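Local coordinates for protein oxidized polyvinyl alcohol hydrolase (PDB 3WWC) that hydrolyses beta-diketones such as nonane-4,6-dione, and carries out the second step of polyvinyl alcohol degradation by cleaving the oxidized polymer, at residues R185-R190 / G245-M250; Y31-G36 / V157-T162. The protein carries 1 engineered substitution. All blocks are in the same frame, centred on the assembly; numbering follows the deposited sequence.

Interaction 1. Residues R185-R190 / G245-M250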
loop_
_atom_site.group_PDB
_atom_site.type_symbol
_atom_site.label_atom_id
_atom_site.label_comp_id
_atom_site.label_asym_id
_atom_site.label_seq_id
_atom_site.Cartn_x
_atom_site.Cartn_y
_atom_site.Cartn_z
ATOM N N ARG A 185 -6.100 0.842 -0.440
ATOM C CA ARG A 185 -7.169 1.019 -1.430
ATOM C C ARG A 185 -7.161 -0.079 -2.494
ATOM O O ARG A 185 -8.206 -0.654 -2.847
ATOM C CB ARG A 185 -7.053 2.361 -2.138
ATOM C CG ARG A 185 -8.235 2.585 -3.121
ATOM C CD ARG A 185 -8.255 4.060 -3.633
ATOM N NE ARG A 185 -9.478 4.300 -4.405
ATOM C CZ ARG A 185 -10.593 4.813 -3.897
ATOM N NH1 ARG A 185 -10.672 5.135 -2.589
ATOM N NH2 ARG A 185 -11.614 5.064 -4.736
ATOM N N ALA A 186 -5.967 -0.422 -2.955
ATOM C CA ALA A 186 -5.848 -1.449 -3.998
ATOM C C ALA A 186 -6.300 -2.799 -3.489
ATOM O O ALA A 186 -6.919 -3.593 -4.253
ATOM C CB ALA A 186 -4.387 -1.525 -4.459
ATOM N N LEU A 187 -5.985 -3.133 -2.243
ATOM C CA LEU A 187 -6.408 -4.430 -1.692
ATOM C C LEU A 187 -7.923 -4.484 -1.535
ATOM O O LEU A 187 -8.520 -5.547 -1.701
ATOM C CB LEU A 187 -5.742 -4.671 -0.329
ATOM C CG LEU A 187 -4.237 -4.847 -0.406
ATOM C CD1 LEU A 187 -3.698 -4.786 1.021
ATOM C CD2 LEU A 187 -3.882 -6.187 -1.107
ATOM N N LEU A 188 -8.551 -3.339 -1.265
ATOM C CA LEU A 188 -9.997 -3.345 -1.041
ATOM C C LEU A 188 -10.760 -3.403 -2.333
ATOM O O LEU A 188 -11.864 -3.970 -2.375
ATOM C CB LEU A 188 -10.417 -2.074 -0.253
ATOM C CG LEU A 188 -9.896 -2.086 1.186
ATOM C CD1 LEU A 188 -10.021 -0.676 1.781
ATOM C CD2 LEU A 188 -10.693 -3.143 2.015
ATOM N N PHE A 189 -10.185 -2.844 -3.397
ATOM C CA PHE A 189 -10.864 -2.830 -4.699
ATOM C C PHE A 189 -10.416 -3.913 -5.648
ATOM O O PHE A 189 -11.160 -4.224 -6.603
ATOM C CB PHE A 189 -10.676 -1.490 -5.443
ATOM C CG PHE A 189 -11.609 -0.377 -4.975
ATOM C CD1 PHE A 189 -12.863 -0.207 -5.535
ATOM C CD2 PHE A 189 -11.161 0.540 -4.047
ATOM C CE1 PHE A 189 -13.654 0.884 -5.172
ATOM C CE2 PHE A 189 -11.956 1.651 -3.673
ATOM C CZ PHE A 189 -13.211 1.813 -4.254
ATOM N N ARG A 190 -9.222 -4.491 -5.449
ATOM C CA ARG A 190 -8.727 -5.503 -6.384
ATOM C C ARG A 190 -8.293 -6.769 -5.638
ATOM O O ARG A 190 -7.265 -7.376 -5.925
ATOM C CB ARG A 190 -7.566 -4.890 -7.189
ATOM C CG ARG A 190 -8.076 -3.941 -8.269
ATOM C CD ARG A 190 -8.679 -4.725 -9.450
ATOM N NE ARG A 190 -8.969 -3.760 -10.494
ATOM C CZ ARG A 190 -9.102 -4.044 -11.794
ATOM N NH1 ARG A 190 -8.990 -5.292 -12.233
ATOM N NH2 ARG A 190 -9.293 -3.068 -12.668
ATOM N N GLY A 245 -11.624 -11.099 -1.664
ATOM C CA GLY A 245 -10.918 -12.253 -2.192
ATOM C C GLY A 245 -9.795 -12.686 -1.241
ATOM O O GLY A 245 -9.427 -11.953 -0.295
ATOM N N PRO A 246 -9.177 -13.833 -1.484
ATOM C CA PRO A 246 -8.121 -14.370 -0.630
ATOM C C PRO A 246 -6.845 -13.545 -0.654
ATOM O O PRO A 246 -6.277 -13.310 -1.734
ATOM C CB PRO A 246 -7.889 -15.759 -1.193
ATOM C CG PRO A 246 -9.061 -16.042 -1.967
ATOM C CD PRO A 246 -9.531 -14.783 -2.552
ATOM N N LEU A 247 -6.369 -13.141 0.526
ATOM C CA LEU A 247 -5.194 -12.299 0.650
ATOM C C LEU A 247 -4.392 -12.616 1.882
ATOM O O LEU A 247 -4.882 -13.253 2.813
ATOM C CB LEU A 247 -5.618 -10.821 0.866
ATOM C CG LEU A 247 -6.452 -10.142 -0.223
ATOM C CD1 LEU A 247 -6.994 -8.797 0.345
ATOM C CD2 LEU A 247 -5.624 -9.897 -1.492
ATOM N N ILE A 248 -3.151 -12.133 1.873
ATOM C CA ILE A 248 -2.380 -12.026 3.089
ATOM C C ILE A 248 -1.997 -10.535 3.160
ATOM O O ILE A 248 -1.499 -9.961 2.190
ATOM C CB ILE A 248 -1.159 -12.943 3.182
ATOM C CG1 ILE A 248 -0.368 -12.559 4.438
ATOM C CG2 ILE A 248 -0.287 -12.887 1.900
ATOM C CD1 ILE A 248 0.668 -13.634 4.848
ATOM N N VAL A 249 -2.311 -9.890 4.277
ATOM C CA VAL A 249 -2.017 -8.468 4.431
ATOM C C VAL A 249 -1.186 -8.274 5.663
ATOM O O VAL A 249 -1.531 -8.769 6.757
ATOM C CB VAL A 249 -3.312 -7.648 4.563
ATOM C CG1 VAL A 249 -2.993 -6.149 4.687
ATOM C CG2 VAL A 249 -4.224 -7.910 3.335
ATOM N N MET A 250 -0.092 -7.549 5.511
ATOM C CA MET A 250 0.807 -7.244 6.640
ATOM C C MET A 250 0.802 -5.726 6.829
ATOM O O MET A 250 1.343 -4.994 5.998
ATOM C CB MET A 250 2.223 -7.721 6.332
ATOM C CG MET A 250 3.129 -7.496 7.558
ATOM S SD MET A 250 4.865 -8.044 7.225
ATOM C CE MET A 250 4.645 -9.799 7.304
#

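Interaction 2. Residues Y31-G36 / V157-T162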
loop_
_atom_site.group_PDB
_atom_site.type_symbol
_atom_site.label_atom_id
_atom_site.label_comp_id
_atom_site.label_asym_id
_atom_site.label_seq_id
_atom_site.Cartn_x
_atom_site.Cartn_y
_atom_site.Cartn_z
ATOM N N TYR A 31 2.716 -1.868 -27.167
ATOM C CA TYR A 31 3.598 -1.448 -26.080
ATOM C C TYR A 31 4.730 -2.435 -25.897
ATOM O O TYR A 31 4.508 -3.631 -25.771
ATOM C CB TYR A 31 2.800 -1.264 -24.756
ATOM C CG TYR A 31 3.584 -0.429 -23.730
ATOM C CD1 TYR A 31 4.397 -1.062 -22.770
ATOM C CD2 TYR A 31 3.588 0.954 -23.804
ATOM C CE1 TYR A 31 5.206 -0.333 -21.899
ATOM C CE2 TYR A 31 4.408 1.703 -22.947
ATOM C CZ TYR A 31 5.197 1.048 -22.016
ATOM O OH TYR A 31 6.039 1.806 -21.227
ATOM N N GLU A 32 5.956 -1.951 -25.852
ATOM C CA GLU A 32 7.084 -2.855 -25.724
ATOM C C GLU A 32 7.674 -2.712 -24.331
ATOM O O GLU A 32 8.362 -1.750 -24.071
ATOM C CB GLU A 32 8.152 -2.491 -26.752
ATOM C CG GLU A 32 7.577 -2.179 -28.124
ATOM C CD GLU A 32 8.649 -1.841 -29.147
ATOM O OE1 GLU A 32 9.088 -2.766 -29.863
ATOM O OE2 GLU A 32 9.050 -0.653 -29.229
ATOM N N VAL A 33 7.388 -3.656 -23.445
ATOM C CA VAL A 33 7.920 -3.629 -22.088
ATOM C C VAL A 33 9.402 -3.874 -22.059
ATOM O O VAL A 33 9.939 -4.643 -22.871
ATOM C CB VAL A 33 7.268 -4.691 -21.224
ATOM C CG1 VAL A 33 7.840 -4.626 -19.788
ATOM C CG2 VAL A 33 5.833 -4.481 -21.218
ATOM N N LYS A 34 10.087 -3.209 -21.145
ATOM C CA LYS A 34 11.513 -3.377 -21.046
ATOM C C LYS A 34 11.992 -3.428 -19.616
ATOM O O LYS A 34 11.257 -3.065 -18.691
ATOM C CB LYS A 34 12.221 -2.219 -21.777
ATOM C CG LYS A 34 11.823 -0.852 -21.275
ATOM C CD LYS A 34 12.604 0.328 -21.947
ATOM C CE LYS A 34 14.072 0.451 -21.446
ATOM N NZ LYS A 34 14.220 0.852 -20.017
ATOM N N GLU A 35 13.228 -3.891 -19.437
ATOM C CA GLU A 35 13.827 -3.889 -18.124
ATOM C C GLU A 35 14.119 -2.427 -17.891
ATOM O O GLU A 35 14.441 -1.682 -18.824
ATOM C CB GLU A 35 15.135 -4.673 -18.129
ATOM C CG GLU A 35 15.940 -4.497 -16.882
ATOM C CD GLU A 35 17.155 -5.428 -16.822
ATOM O OE1 GLU A 35 17.422 -6.138 -17.809
ATOM O OE2 GLU A 35 17.844 -5.434 -15.780
ATOM N N GLY A 36 14.011 -1.989 -16.650
ATOM C CA GLY A 36 14.286 -0.609 -16.327
ATOM C C GLY A 36 13.075 0.302 -16.466
ATOM O O GLY A 36 11.942 -0.134 -16.252
ATOM N N VAL A 157 1.009 -4.709 -14.289
ATOM C CA VAL A 157 1.502 -6.050 -13.980
ATOM C C VAL A 157 1.078 -7.015 -15.115
ATOM O O VAL A 157 1.887 -7.849 -15.532
ATOM C CB VAL A 157 0.935 -6.520 -12.626
ATOM C CG1 VAL A 157 1.271 -8.004 -12.405
ATOM C CG2 VAL A 157 1.602 -5.712 -11.499
ATOM N N GLN A 158 -0.147 -6.879 -15.639
ATOM C CA GLN A 158 -0.574 -7.786 -16.738
ATOM C C GLN A 158 0.313 -7.590 -17.969
ATOM O O GLN A 158 0.648 -8.554 -18.661
ATOM C CB GLN A 158 -2.043 -7.540 -17.073
ATOM C CG GLN A 158 -2.953 -8.129 -16.018
ATOM C CD GLN A 158 -4.399 -7.789 -16.233
ATOM O OE1 GLN A 158 -5.285 -8.525 -15.771
ATOM N NE2 GLN A 158 -4.658 -6.680 -16.870
ATOM N N CYS A 159 0.788 -6.375 -18.190
ATOM C CA CYS A 159 1.668 -6.115 -19.323
ATOM C C CYS A 159 3.082 -6.665 -19.106
ATOM O O CYS A 159 3.680 -7.353 -19.999
ATOM C CB CYS A 159 1.707 -4.594 -19.554
ATOM S SG CYS A 159 2.776 -4.143 -20.950
ATOM N N VAL A 160 3.666 -6.432 -17.927
ATOM C CA VAL A 160 5.023 -6.922 -17.663
ATOM C C VAL A 160 5.036 -8.460 -17.785
ATOM O O VAL A 160 6.023 -9.028 -18.214
ATOM C CB VAL A 160 5.497 -6.458 -16.246
ATOM C CG1 VAL A 160 6.838 -7.065 -15.890
ATOM C CG2 VAL A 160 5.597 -4.946 -16.237
ATOM N N GLY A 161 3.933 -9.098 -17.404
ATOM C CA GLY A 161 3.845 -10.558 -17.444
ATOM C C GLY A 161 3.886 -11.132 -18.844
ATOM O O GLY A 161 3.929 -12.343 -18.963
ATOM N N THR A 162 3.803 -10.290 -19.870
ATOM C CA THR A 162 3.938 -10.812 -21.237
ATOM C C THR A 162 5.426 -10.919 -21.556
ATOM O O THR A 162 5.801 -11.599 -22.526
ATOM C CB THR A 162 3.233 -9.906 -22.311
ATOM O OG1 THR A 162 3.932 -8.653 -22.403
ATOM C CG2 THR A 162 1.760 -9.714 -22.009
#

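Interaction 1. Residues R185-R190 / G245-M250
Leu-187, near the end of the helix that follows the nucleophile elbow of this alpha/beta-hydrolase fold, packs onto Leu-247 and Val-249 of a parallel strand in the central sheet. The side chains that meet are all apolar and buried. Leu-187 aims its CB at the strand, and its two methyls divide the work. CD1 meets the fork of Val-249 head on, 3.9 Å from CG2 and almost as near to CG1, so that the two branched ends come together tip to tip. CD2 lies 4.1 Å from Leu-247 CD2, where the two leucines cross at a slant. With CG anti to the carbonyl carbon (chi1 -67°), Leu-187 extends its methyls to the strand. Leu-247 CD1 also rests 4.1 Å from the carbonyl O of Leu-187, which brings the helix backbone itself into the interface. Leu-247 and Val-249, two residues apart, offer the same face of the strand, while Ile-248 turns its CB away. In the fold, Leu-187 and Val-249 share Phe-286 of helix 275-288 as a further apolar partner. On the other face of the strand, Ile-248 packs on Leu-321 of helix 310-322. The sheet continues on either side of strand 247-253, through backbone bonds from Ile-248 to Gly-197 of strand 196-200 and from Val-249 to Val-293 of strand 292-298.

Interaction 2. Residues Y31-G36 / V157-T162
A disulfide sulfur, SG of Cys-159, is shared by Val-33 and the ring of Tyr-31, which also touch each other. The modelled separation of Val-33 CG2 and Cys-159 SG is 3.1 Å, shorter than a normal carbon-sulfur contact and therefore doubtful. Tyr-31 takes the same sulfur from another direction: CD1 is the touching ring atom, at 3.9 Å from SG. The sulfur stands 5.1 Å from the centroid of the Tyr-31 ring and 64° off its normal, an oblique sulfur-aromatic contact. Cys-159 sends SG out from the helix by setting it anti to its own N (chi1 -180°), where it joins Cys-27 in the disulfide. Val-33 spreads its two branches over consecutive helix residues. CG2 faces Cys-159, whereas CG1 turns to Val-160 and comes 4.2 Å from CG2 of that residue. Val-160 extends the apolar patch to Phe-50 and Val-52 of strand 46-53. The Tyr-31 ring is steadied elsewhere, by an edge-to-face stack with Phe-41 and by a hydrogen bond from its OH to the carbonyl O of Val-39. Cys-159 O receives two bonds from Thr-162: one from N and one from OG1, the latter 2.7 Å long, in the carbonyl plane and with a C=O...donor angle of 156°. No hydrogen bond joins the two segments. Segment 31-36 is therefore held to the C-terminal part of helix 148-160 by dispersion and sulfur-aromatic contact, while the Cys-27 to Cys-159 crosslink covalently ties the chain just before this loop to the same helix.

Interaction 2 comes first along the chain and closes before interaction 1 opens, so the two lie in series. Their centres are 23 Å apart, and their nearest atoms about 6 Å, without touching. Both involve the same mixed sheet: interaction 1 uses one of its inner strands, 247-253, against helix 178-189, and interaction 2 the loop leading into an outermost one, 36-43, against helix 148-160. From helix 148-160 the chain passes through strand 170-176 to the engineered Ala-177, at a position assigned by similarity to the charge relay system, and on into helix 178-189. One contact fastens the N-terminal edge, with a disulfide beside it; the other packs the helix after Ala-177 onto the central sheet.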